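F420-dependent alcohol dehydrogenase (Methanoculleus thermophilus, PDB 1RHC) catalyses the oxidation of secondary alcohols with the deazaflavin coenzyme F420 as hydride acceptor, as a member of the bacterial luciferase family. Local coordinates at residues P312-N315 against F316-I320. Sequence-based numbering, arbitrary orientation.
Sequences PDVN and FGIDI
Asp313 caps the N-terminus of helix 314-319, which follows strand 304-309 of the (alpha, beta)8 barrel: Asp313 OD1 accepts from Phe316 N at 3.1 Å, the N-cap bond to the backbone N-H three residues on. The bond is nearly straight (N-H...O 166°), yet the N-H meets OD1 from above the carboxylate plane, 61° out of it. A chi1 of -179°, which sets CG of Asp313 opposite the backbone N, brings OD1 to Phe316 N and leaves CG against Phe316 CB; the negative charge there probably also suits the positive end of the helix dipole. Asp313 O takes Gly317 N at 3.0 Å, and Asn315 O takes Asp319 N at 2.9 Å. Ile318 N is held less firmly, sharing weak bonds to Val314 O and Asn315 O; Val314 O also accepts from the side-chain amide of Asn309. One turn on from Asn315, the Asp319 carboxylate lies by that residue's carbonyl, Asp319 CG 3.2 Å from Asn315 O, while OD2 forms a salt bridge with Arg25 of helix 16-29. Val314 and Ile318, one turn apart, pack on that helix, and Phe316 turns instead to Val232 of strand 224-232. Between the two aliphatic side chains the touch is light, CG1 of Val314 to CD1 of Ile318 at 4.4 Å. The Asp313 and Phe316 side chains cross at about a right angle, Phe316 CB 3.5 Å from Asp313 CG.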
ATOM      1  N   PRO A 312      -4.482 -29.605  -4.128  1.00 20.16           N
ATOM      2  CA  PRO A 312      -5.941 -29.785  -4.156  1.00 22.12           C
ATOM      3  C   PRO A 312      -6.542 -29.521  -2.774  1.00 19.23           C
ATOM      4  O   PRO A 312      -7.585 -28.905  -2.660  1.00 23.23           O
ATOM      5  CB  PRO A 312      -6.110 -31.255  -4.571  1.00 20.90           C
ATOM      6  CG  PRO A 312      -4.885 -31.541  -5.390  1.00 23.52           C
ATOM      7  CD  PRO A 312      -3.780 -30.800  -4.636  1.00 20.83           C
ATOM      8  N   ASP A 313      -5.870 -29.996  -1.731  1.00 21.03           N
ATOM      9  CA  ASP A 313      -6.322 -29.806  -0.357  1.00 21.35           C
ATOM     10  C   ASP A 313      -5.312 -28.817   0.220  1.00 18.50           C
ATOM     11  O   ASP A 313      -4.224 -29.210   0.645  1.00 19.43           O
ATOM     12  CB  ASP A 313      -6.251 -31.148   0.395  1.00 23.10           C
ATOM     13  CG  ASP A 313      -6.726 -31.054   1.835  1.00 29.38           C
ATOM     14  OD1 ASP A 313      -6.565 -29.988   2.483  1.00 21.23           O
ATOM     15  OD2 ASP A 313      -7.240 -32.083   2.350  1.00 29.31           O
ATOM     16  N   VAL A 314      -5.677 -27.534   0.232  1.00 19.33           N
ATOM     17  CA  VAL A 314      -4.745 -26.505   0.690  1.00 20.65           C
ATOM     18  C   VAL A 314      -4.174 -26.716   2.082  1.00 22.25           C
ATOM     19  O   VAL A 314      -2.963 -26.577   2.295  1.00 18.96           O
ATOM     20  CB  VAL A 314      -5.401 -25.108   0.618  1.00 22.94           C
ATOM     21  CG1 VAL A 314      -4.471 -24.057   1.234  1.00 24.57           C
ATOM     22  CG2 VAL A 314      -5.721 -24.776  -0.843  1.00 27.27           C
ATOM     23  N   ASN A 315      -5.031 -27.050   3.046  1.00 19.12           N
ATOM     24  CA  ASN A 315      -4.543 -27.228   4.419  1.00 17.41           C
ATOM     25  C   ASN A 315      -3.563 -28.371   4.588  1.00 16.57           C
ATOM     26  O   ASN A 315      -2.619 -28.269   5.366  1.00 18.34           O
ATOM     27  CB  ASN A 315      -5.732 -27.413   5.353  1.00 22.90           C
ATOM     28  CG  ASN A 315      -6.522 -26.130   5.530  1.00 32.00           C
ATOM     29  OD1 ASN A 315      -7.690 -26.158   5.916  1.00 38.18           O
ATOM     30  ND2 ASN A 315      -5.881 -24.996   5.261  1.00 28.08           N
ATOM     31  N   PHE A 316      -3.806 -29.475   3.876  1.00 19.27           N
ATOM     32  CA  PHE A 316      -2.887 -30.621   3.872  1.00 19.33           C
ATOM     33  C   PHE A 316      -1.565 -30.168   3.212  1.00 17.95           C
ATOM     34  O   PHE A 316      -0.482 -30.557   3.650  1.00 19.06           O
ATOM     35  CB  PHE A 316      -3.498 -31.752   3.049  1.00 19.67           C
ATOM     36  CG  PHE A 316      -2.559 -32.882   2.770  1.00 21.72           C
ATOM     37  CD1 PHE A 316      -2.101 -33.700   3.804  1.00 26.93           C
ATOM     38  CD2 PHE A 316      -2.145 -33.142   1.458  1.00 19.16           C
ATOM     39  CE1 PHE A 316      -1.242 -34.773   3.548  1.00 24.82           C
ATOM     40  CE2 PHE A 316      -1.287 -34.213   1.186  1.00 26.09           C
ATOM     41  CZ  PHE A 316      -0.832 -35.032   2.235  1.00 23.92           C
ATOM     42  N   GLY A 317      -1.676 -29.356   2.170  1.00 19.62           N
ATOM     43  CA  GLY A 317      -0.498 -28.844   1.465  1.00 19.12           C
ATOM     44  C   GLY A 317       0.404 -28.040   2.400  1.00 21.35           C
ATOM     45  O   GLY A 317       1.608 -27.919   2.176  1.00 19.60           O
ATOM     46  N   ILE A 318      -0.170 -27.449   3.430  1.00 14.98           N
ATOM     47  CA  ILE A 318       0.640 -26.724   4.408  1.00 15.12           C
ATOM     48  C   ILE A 318       1.119 -27.672   5.501  1.00 18.85           C
ATOM     49  O   ILE A 318       2.309 -27.705   5.850  1.00 18.63           O
ATOM     50  CB  ILE A 318      -0.166 -25.569   5.113  1.00 16.78           C
ATOM     51  CG1 ILE A 318      -0.662 -24.557   4.075  1.00 16.90           C
ATOM     52  CG2 ILE A 318       0.718 -24.891   6.166  1.00 18.76           C
ATOM     53  CD1 ILE A 318      -1.638 -23.535   4.610  1.00 21.43           C
ATOM     54  N   ASP A 319       0.181 -28.441   6.068  1.00 19.03           N
ATOM     55  CA  ASP A 319       0.461 -29.350   7.191  1.00 19.41           C
ATOM     56  C   ASP A 319       1.558 -30.372   6.959  1.00 14.86           C
ATOM     57  O   ASP A 319       2.308 -30.700   7.872  1.00 18.58           O
ATOM     58  CB  ASP A 319      -0.804 -30.156   7.543  1.00 27.35           C
ATOM     59  CG  ASP A 319      -1.801 -29.345   8.257  1.00 42.36           C
ATOM     60  OD1 ASP A 319      -1.449 -28.242   8.739  1.00 39.85           O
ATOM     61  OD2 ASP A 319      -2.936 -29.816   8.339  1.00 25.84           O
ATOM     62  N   ILE A 320       1.573 -30.917   5.760  1.00 19.07           N
ATOM     63  CA  ILE A 320       2.549 -31.954   5.425  1.00 17.57           C
ATOM     64  C   ILE A 320       3.974 -31.430   5.564  1.00 21.28           C
ATOM     65  O   ILE A 320       4.904 -32.217   5.687  1.00 19.44           O
ATOM     66  CB  ILE A 320       2.277 -32.518   4.005  1.00 19.68           C
ATOM     67  CG1 ILE A 320       3.002 -33.869   3.816  1.00 25.18           C
ATOM     68  CG2 ILE A 320       2.736 -31.554   2.936  1.00 24.03           C
ATOM     69  CD1 ILE A 320       2.467 -34.962   4.682  1.00 30.98           C
TER